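Serine hydrolase CCSP0084 (Cycloclasticus sp. P1, PDB 4I3F) probably hydrolyses esters and the carbon-carbon bond of meta-cleavage products as a serine hydrolase of the alpha/beta hydrolase superfamily. Local coordinates at residues A[30-35]-A[80-85]; A[157-162]-A[176-181]. One frame throughout, in Å; residues are numbered along the deposited sequence.

Contact 1: A[30-35]-A[80-85]; sequences GSFNTF and DIAGFG
Phe35 carries its ring anti to the backbone N (chi1 -180°), and Asp80 swings its carboxylate anti to its own carbonyl carbon (chi1 -74°); the two side chains thus run side by side in the same direction, ring and carboxylate planes 44° apart. Phe35 CD2 approaches Asp80 OD2 to 3.6 Å, a van der Waals contact made obliquely to the ring. The backbones are tied together as well: Asp80 N donates to Phe35 O at 2.9 Å. Thr34 adds its methyl, CG2 lying 3.9 Å from Asp80 O, while its hydroxyl is engaged by Thr29 and Gln106.

The contact lies where strand 32-39 runs antiparallel to strand 75-79 in the central sheet of the alpha/beta hydrolase fold, and Asp80 opens the loop that follows the latter strand. A type II turn from Ile81 to Phe84, closed by Phe84 N on Ile81 O at 2.8 Å, then reverses this loop. Each carboxylate oxygen of Asp80 has a backbone partner: OD1 accepts from Ala59 N, at the start of helix 59-63, and OD2 from Leu86 N in its own loop. Replacing Asp80 with an alanine would remove the carboxylate and is likely to leave both amides without this acceptor and open a gap beside the Phe35 ring.

Farther back along the strand, Phe32 CZ rests against Ala82 CB at 3.6 Å, with CE1 almost as near. Helix 96-113 closes over this end: Gln106 touches the Phe32 side chain and accepts through OE1 from Ala82 N, while Trp103 NE1 donates to Ala82 O.

Contact 2: A[157-162]-A[176-181]; sequences PTEGLT and LEYLIT
Glu159, on helix 159-165, extends toward Tyr178 of helix 173-182, its side chain fully drawn out. From CB the chain leaves with CG anti to the backbone N (chi1 180°) and stays extended to CD, so CB and CG serve as a spacer and the first atom to meet the other helix is CD, 3.9 Å from Tyr178 OH. At the tip, Glu159 OE1 comes to 3.6 Å from Tyr178 OH, a polar approach too long for a hydrogen bond; this oxygen is paired instead with Lys163, one turn further on, in a salt bridge. The two side chains cross at about a right angle. Deeper in, Leu179 CD2 lies 4.1 Å from Gly160 O, and with no side chain on Gly160 the leucine branch meets bare backbone.

Thr158 caps helix 159-165: OG1 accepts from Leu161 N at 3.0 Å and donates to Phe253 O. Phe252 touches both Glu159 and Tyr178. Helix 159-165 leans through Leu161 on helix 222-229, whereas helix 173-182 packs through Leu176 and Glu177 on helix 194-206, all of them in the helical region between strands 142-148 and 243-248.

How the contacts relate
Contacts 1 and 2 lie in different parts of the fold and follow each other in sequence, the first closing before the second opens. Their centres lie 24 Å apart and their nearest atoms about 10 Å, so they do not touch. Contact 1 ties a sheet strand to the loop after its neighbour, whereas contact 2 joins two helices of the excursion between strands 142-148 and 243-248, which by its place in the fold probably forms the lid. Phe84, in the loop of contact 1, touches helix 208-217 of that same excursion. Ser125, centre of the GxSxG pattern and probably the nucleophile, comes directly after strand 119-124, which neither contact includes. His138 and Glu140, which bind the sodium ion, belong to neither contact.

Contact 1: A[30-35]-A[80-85]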
ATOM      1  N   GLY A  30       1.334   8.295 -18.234  1.00 17.38           N
ATOM      2  CA  GLY A  30       2.662   8.702 -18.654  1.00 17.86           C
ATOM      3  C   GLY A  30       3.249   7.736 -19.668  1.00 20.95           C
ATOM      4  O   GLY A  30       2.612   7.432 -20.674  1.00 18.10           O
ATOM      5  N   SER A  31       4.453   7.237 -19.388  1.00 15.99           N
ATOM      6  CA  SER A  31       5.200   6.449 -20.358  1.00 17.85           C
ATOM      7  C   SER A  31       4.861   4.959 -20.326  1.00 15.23           C
ATOM      8  O   SER A  31       5.428   4.176 -21.096  1.00 15.96           O
ATOM      9  CB  SER A  31       6.704   6.639 -20.149  1.00 16.14           C
ATOM     10  OG  SER A  31       7.079   6.262 -18.834  1.00 17.48           O
ATOM     11  N   PHE A  32       3.944   4.557 -19.449  1.00 14.30           N
ATOM     12  CA  PHE A  32       3.586   3.145 -19.345  1.00 15.76           C
ATOM     13  C   PHE A  32       2.100   2.984 -19.050  1.00 15.53           C
ATOM     14  O   PHE A  32       1.426   3.959 -18.713  1.00 16.76           O
ATOM     15  CB  PHE A  32       4.406   2.470 -18.237  1.00 13.82           C
ATOM     16  CG  PHE A  32       4.185   3.058 -16.881  1.00 13.66           C
ATOM     17  CD1 PHE A  32       3.307   2.458 -15.989  1.00 15.03           C
ATOM     18  CD2 PHE A  32       4.842   4.225 -16.496  1.00 16.17           C
ATOM     19  CE1 PHE A  32       3.087   3.009 -14.740  1.00 11.84           C
ATOM     20  CE2 PHE A  32       4.634   4.778 -15.241  1.00 13.67           C
ATOM     21  CZ  PHE A  32       3.750   4.172 -14.360  1.00 13.20           C
ATOM     22  N   ASN A  33       1.590   1.759 -19.160  1.00 15.51           N
ATOM     23  CA  ASN A  33       0.190   1.496 -18.823  1.00 18.03           C
ATOM     24  C   ASN A  33      -0.014   1.022 -17.396  1.00 16.86           C
ATOM     25  O   ASN A  33       0.774   0.227 -16.880  1.00 16.23           O
ATOM     26  CB  ASN A  33      -0.419   0.480 -19.785  1.00 20.63           C
ATOM     27  CG  ASN A  33      -0.683   1.067 -21.145  1.00 28.56           C
ATOM     28  OD1 ASN A  33      -1.146   2.197 -21.260  1.00 33.88           O
ATOM     29  ND2 ASN A  33      -0.379   0.305 -22.190  1.00 36.01           N
ATOM     30  N   THR A  34      -1.088   1.500 -16.775  1.00 12.46           N
ATOM     31  CA  THR A  34      -1.465   1.061 -15.436  1.00 13.79           C
ATOM     32  C   THR A  34      -2.651   0.104 -15.483  1.00 16.05           C
ATOM     33  O   THR A  34      -3.670   0.400 -16.106  1.00 17.40           O
ATOM     34  CB  THR A  34      -1.819   2.256 -14.539  1.00 15.62           C
ATOM     35  OG1 THR A  34      -0.617   2.946 -14.181  1.00 14.40           O
ATOM     36  CG2 THR A  34      -2.512   1.788 -13.262  1.00 15.18           C
ATOM     37  N   PHE A  35      -2.516  -1.051 -14.832  1.00 14.81           N
ATOM     38  CA  PHE A  35      -3.650  -1.955 -14.702  1.00 15.76           C
ATOM     39  C   PHE A  35      -4.502  -1.457 -13.547  1.00 14.99           C
ATOM     40  O   PHE A  35      -3.994  -1.229 -12.449  1.00 12.81           O
ATOM     41  CB  PHE A  35      -3.183  -3.385 -14.449  1.00 16.39           C
ATOM     42  CG  PHE A  35      -4.314  -4.365 -14.313  1.00 17.47           C
ATOM     43  CD1 PHE A  35      -4.995  -4.816 -15.438  1.00 17.03           C
ATOM     44  CD2 PHE A  35      -4.708  -4.815 -13.060  1.00 14.87           C
ATOM     45  CE1 PHE A  35      -6.042  -5.709 -15.324  1.00 22.69           C
ATOM     46  CE2 PHE A  35      -5.752  -5.709 -12.935  1.00 18.35           C
ATOM     47  CZ  PHE A  35      -6.424  -6.159 -14.068  1.00 18.58           C
ATOM     48  N   ASP A  80      -2.606  -1.529  -9.877  1.00 13.26           N
ATOM     49  CA  ASP A  80      -1.299  -2.133  -9.655  1.00 10.99           C
ATOM     50  C   ASP A  80      -0.303  -0.983  -9.720  1.00 13.63           C
ATOM     51  O   ASP A  80      -0.287  -0.204 -10.678  1.00 12.33           O
ATOM     52  CB  ASP A  80      -0.954  -3.182 -10.719  1.00 11.84           C
ATOM     53  CG  ASP A  80      -1.731  -4.487 -10.557  1.00 16.48           C
ATOM     54  OD1 ASP A  80      -2.509  -4.630  -9.587  1.00 14.40           O
ATOM     55  OD2 ASP A  80      -1.552  -5.384 -11.411  1.00 16.27           O
ATOM     56  N   ILE A  81       0.513  -0.862  -8.684  1.00 13.89           N
ATOM     57  CA  ILE A  81       1.482   0.220  -8.599  1.00 10.92           C
ATOM     58  C   ILE A  81       2.625  -0.111  -9.555  1.00 15.05           C
ATOM     59  O   ILE A  81       2.916  -1.282  -9.802  1.00 11.87           O
ATOM     60  CB  ILE A  81       1.916   0.405  -7.127  1.00  8.09           C
ATOM     61  CG1 ILE A  81       0.717   0.879  -6.303  1.00 12.49           C
ATOM     62  CG2 ILE A  81       3.046   1.405  -6.982  1.00 13.20           C
ATOM     63  CD1 ILE A  81       0.976   0.888  -4.806  1.00 11.65           C
ATOM     64  N   ALA A  82       3.238   0.920 -10.134  1.00 11.39           N
ATOM     65  CA  ALA A  82       4.242   0.724 -11.173  1.00 10.32           C
ATOM     66  C   ALA A  82       5.326  -0.245 -10.714  1.00 10.56           C
ATOM     67  O   ALA A  82       5.806  -0.164  -9.576  1.00 13.47           O
ATOM     68  CB  ALA A  82       4.842   2.063 -11.603  1.00  9.45           C
ATOM     69  N   GLY A  83       5.676  -1.181 -11.587  1.00 10.44           N
ATOM     70  CA  GLY A  83       6.657  -2.197 -11.251  1.00 15.60           C
ATOM     71  C   GLY A  83       6.046  -3.443 -10.640  1.00 14.65           C
ATOM     72  O   GLY A  83       6.724  -4.466 -10.510  1.00 16.21           O
ATOM     73  N   PHE A  84       4.778  -3.369 -10.248  1.00 13.29           N
ATOM     74  CA  PHE A  84       4.099  -4.517  -9.636  1.00 12.52           C
ATOM     75  C   PHE A  84       3.014  -5.012 -10.570  1.00 15.48           C
ATOM     76  O   PHE A  84       2.467  -4.230 -11.346  1.00 13.98           O
ATOM     77  CB  PHE A  84       3.421  -4.126  -8.321  1.00 12.44           C
ATOM     78  CG  PHE A  84       4.376  -3.803  -7.207  1.00 12.85           C
ATOM     79  CD1 PHE A  84       4.795  -4.794  -6.335  1.00 16.05           C
ATOM     80  CD2 PHE A  84       4.835  -2.503  -7.019  1.00 13.26           C
ATOM     81  CE1 PHE A  84       5.668  -4.507  -5.291  1.00 16.58           C
ATOM     82  CE2 PHE A  84       5.710  -2.205  -5.982  1.00 13.10           C
ATOM     83  CZ  PHE A  84       6.131  -3.211  -5.122  1.00 17.17           C
ATOM     84  N   GLY A  85       2.691  -6.299 -10.476  1.00 14.27           N
ATOM     85  CA  GLY A  85       1.575  -6.875 -11.212  1.00 21.70           C
ATOM     86  C   GLY A  85       1.592  -6.569 -12.694  1.00 22.15           C
ATOM     87  O   GLY A  85       2.601  -6.779 -13.358  1.00 21.01           O
TER

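Contact 2: A[157-162]-A[176-181]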
ATOM      1  N   PRO A 157      16.098  -1.655   9.772  1.00 15.58           N
ATOM      2  CA  PRO A 157      15.439  -2.768   9.080  1.00 16.97           C
ATOM      3  C   PRO A 157      14.968  -3.850  10.043  1.00 13.58           C
ATOM      4  O   PRO A 157      15.691  -4.199  10.980  1.00 17.10           O
ATOM      5  CB  PRO A 157      16.540  -3.317   8.175  1.00 14.81           C
ATOM      6  CG  PRO A 157      17.418  -2.126   7.894  1.00 18.79           C
ATOM      7  CD  PRO A 157      17.388  -1.294   9.152  1.00 17.02           C
ATOM      8  N   THR A 158      13.756  -4.347   9.816  1.00 12.91           N
ATOM      9  CA  THR A 158      13.200  -5.448  10.583  1.00 15.42           C
ATOM     10  C   THR A 158      13.521  -6.748   9.860  1.00 17.82           C
ATOM     11  O   THR A 158      13.888  -6.733   8.680  1.00 16.56           O
ATOM     12  CB  THR A 158      11.681  -5.321  10.667  1.00 13.28           C
ATOM     13  OG1 THR A 158      11.161  -5.168   9.341  1.00 13.36           O
ATOM     14  CG2 THR A 158      11.286  -4.093  11.496  1.00 13.82           C
ATOM     15  N   GLU A 159      13.380  -7.867  10.561  1.00 15.16           N
ATOM     16  CA  GLU A 159      13.590  -9.175   9.950  1.00 16.22           C
ATOM     17  C   GLU A 159      12.619  -9.338   8.784  1.00 13.32           C
ATOM     18  O   GLU A 159      12.996  -9.781   7.693  1.00 14.42           O
ATOM     19  CB  GLU A 159      13.366 -10.287  10.984  1.00 18.23           C
ATOM     20  CG  GLU A 159      13.560 -11.708  10.437  1.00 13.24           C
ATOM     21  CD  GLU A 159      13.462 -12.774  11.510  1.00 18.66           C
ATOM     22  OE1 GLU A 159      13.805 -13.943  11.219  1.00 22.66           O
ATOM     23  OE2 GLU A 159      13.055 -12.448  12.648  1.00 18.75           O
ATOM     24  N   GLY A 160      11.371  -8.952   9.020  1.00 14.56           N
ATOM     25  CA  GLY A 160      10.324  -9.079   8.022  1.00 16.97           C
ATOM     26  C   GLY A 160      10.570  -8.264   6.770  1.00 18.17           C
ATOM     27  O   GLY A 160      10.484  -8.789   5.653  1.00 13.95           O
ATOM     28  N   LEU A 161      10.881  -6.980   6.935  1.00 14.60           N
ATOM     29  CA  LEU A 161      11.034  -6.136   5.762  1.00 12.14           C
ATOM     30  C   LEU A 161      12.278  -6.527   4.986  1.00 15.19           C
ATOM     31  O   LEU A 161      12.304  -6.430   3.759  1.00 17.28           O
ATOM     32  CB  LEU A 161      11.035  -4.649   6.130  1.00 11.17           C
ATOM     33  CG  LEU A 161      10.755  -3.708   4.949  1.00 14.03           C
ATOM     34  CD1 LEU A 161       9.380  -3.958   4.332  1.00 16.33           C
ATOM     35  CD2 LEU A 161      10.901  -2.251   5.357  1.00 16.72           C
ATOM     36  N   THR A 162      13.301  -6.990   5.696  1.00 14.15           N
ATOM     37  CA  THR A 162      14.521  -7.437   5.042  1.00 15.24           C
ATOM     38  C   THR A 162      14.244  -8.671   4.189  1.00 17.74           C
ATOM     39  O   THR A 162      14.663  -8.739   3.026  1.00 18.83           O
ATOM     40  CB  THR A 162      15.623  -7.737   6.051  1.00 20.11           C
ATOM     41  OG1 THR A 162      15.956  -6.530   6.752  1.00 18.13           O
ATOM     42  CG2 THR A 162      16.867  -8.263   5.342  1.00 20.92           C
ATOM     43  N   LEU A 176       8.679 -17.745   0.275  1.00 19.35           N
ATOM     44  CA  LEU A 176       7.449 -16.994   0.024  1.00 18.60           C
ATOM     45  C   LEU A 176       6.364 -17.384   1.034  1.00 18.66           C
ATOM     46  O   LEU A 176       5.637 -16.522   1.525  1.00 18.26           O
ATOM     47  CB  LEU A 176       6.950 -17.226  -1.407  1.00 22.71           C
ATOM     48  CG  LEU A 176       5.724 -16.408  -1.836  1.00 23.44           C
ATOM     49  CD1 LEU A 176       6.021 -14.929  -1.793  1.00 21.03           C
ATOM     50  CD2 LEU A 176       5.265 -16.821  -3.238  1.00 22.97           C
ATOM     51  N   GLU A 177       6.259 -18.681   1.334  1.00 19.93           N
ATOM     52  CA  GLU A 177       5.313 -19.173   2.340  1.00 20.31           C
ATOM     53  C   GLU A 177       5.583 -18.523   3.694  1.00 21.93           C
ATOM     54  O   GLU A 177       4.652 -18.081   4.379  1.00 19.03           O
ATOM     55  CB  GLU A 177       5.369 -20.704   2.460  1.00 22.19           C
ATOM     56  CG  GLU A 177       4.370 -21.273   3.483  1.00 28.19           C
ATOM     57  CD  GLU A 177       4.412 -22.792   3.603  1.00 40.03           C
ATOM     58  OE1 GLU A 177       4.765 -23.467   2.619  1.00 42.03           O
ATOM     59  OE2 GLU A 177       4.079 -23.309   4.690  1.00 45.51           O
ATOM     60  N   TYR A 178       6.858 -18.456   4.073  1.00 17.71           N
ATOM     61  CA  TYR A 178       7.256 -17.808   5.327  1.00 17.04           C
ATOM     62  C   TYR A 178       6.794 -16.354   5.386  1.00 18.86           C
ATOM     63  O   TYR A 178       6.245 -15.911   6.401  1.00 16.33           O
ATOM     64  CB  TYR A 178       8.775 -17.878   5.506  1.00 16.46           C
ATOM     65  CG  TYR A 178       9.273 -17.119   6.716  1.00 15.03           C
ATOM     66  CD1 TYR A 178       9.255 -17.701   7.975  1.00 22.80           C
ATOM     67  CD2 TYR A 178       9.760 -15.817   6.599  1.00 16.19           C
ATOM     68  CE1 TYR A 178       9.706 -17.018   9.091  1.00 20.21           C
ATOM     69  CE2 TYR A 178      10.210 -15.119   7.721  1.00 20.23           C
ATOM     70  CZ  TYR A 178      10.186 -15.732   8.954  1.00 20.00           C
ATOM     71  OH  TYR A 178      10.630 -15.065  10.073  1.00 22.53           O
ATOM     72  N   LEU A 179       7.016 -15.613   4.304  1.00 14.69           N
ATOM     73  CA  LEU A 179       6.601 -14.215   4.246  1.00 13.73           C
ATOM     74  C   LEU A 179       5.098 -14.072   4.382  1.00 17.62           C
ATOM     75  O   LEU A 179       4.611 -13.293   5.205  1.00 15.89           O
ATOM     76  CB  LEU A 179       7.056 -13.564   2.939  1.00 20.77           C
ATOM     77  CG  LEU A 179       8.524 -13.183   2.815  1.00 19.96           C
ATOM     78  CD1 LEU A 179       8.811 -12.694   1.404  1.00 20.18           C
ATOM     79  CD2 LEU A 179       8.884 -12.112   3.847  1.00 16.93           C
ATOM     80  N   ILE A 180       4.365 -14.816   3.561  1.00 19.09           N
ATOM     81  CA  ILE A 180       2.911 -14.755   3.578  1.00 21.64           C
ATOM     82  C   ILE A 180       2.383 -15.049   4.981  1.00 19.64           C
ATOM     83  O   ILE A 180       1.500 -14.353   5.477  1.00 20.26           O
ATOM     84  CB  ILE A 180       2.318 -15.739   2.563  1.00 18.71           C
ATOM     85  CG1 ILE A 180       2.639 -15.292   1.143  1.00 25.90           C
ATOM     86  CG2 ILE A 180       0.830 -15.837   2.732  1.00 29.08           C
ATOM     87  CD1 ILE A 180       2.403 -16.373   0.093  1.00 33.72           C
ATOM     88  N   THR A 181       2.961 -16.060   5.617  1.00 16.62           N
ATOM     89  CA  THR A 181       2.603 -16.458   6.975  1.00 16.71           C
ATOM     90  C   THR A 181       2.870 -15.331   7.980  1.00 18.64           C
ATOM     91  O   THR A 181       2.063 -15.088   8.889  1.00 19.87           O
ATOM     92  CB  THR A 181       3.377 -17.725   7.388  1.00 22.60           C
ATOM     93  OG1 THR A 181       3.034 -18.802   6.503  1.00 23.23           O
ATOM     94  CG2 THR A 181       3.034 -18.136   8.807  1.00 29.07           C
TER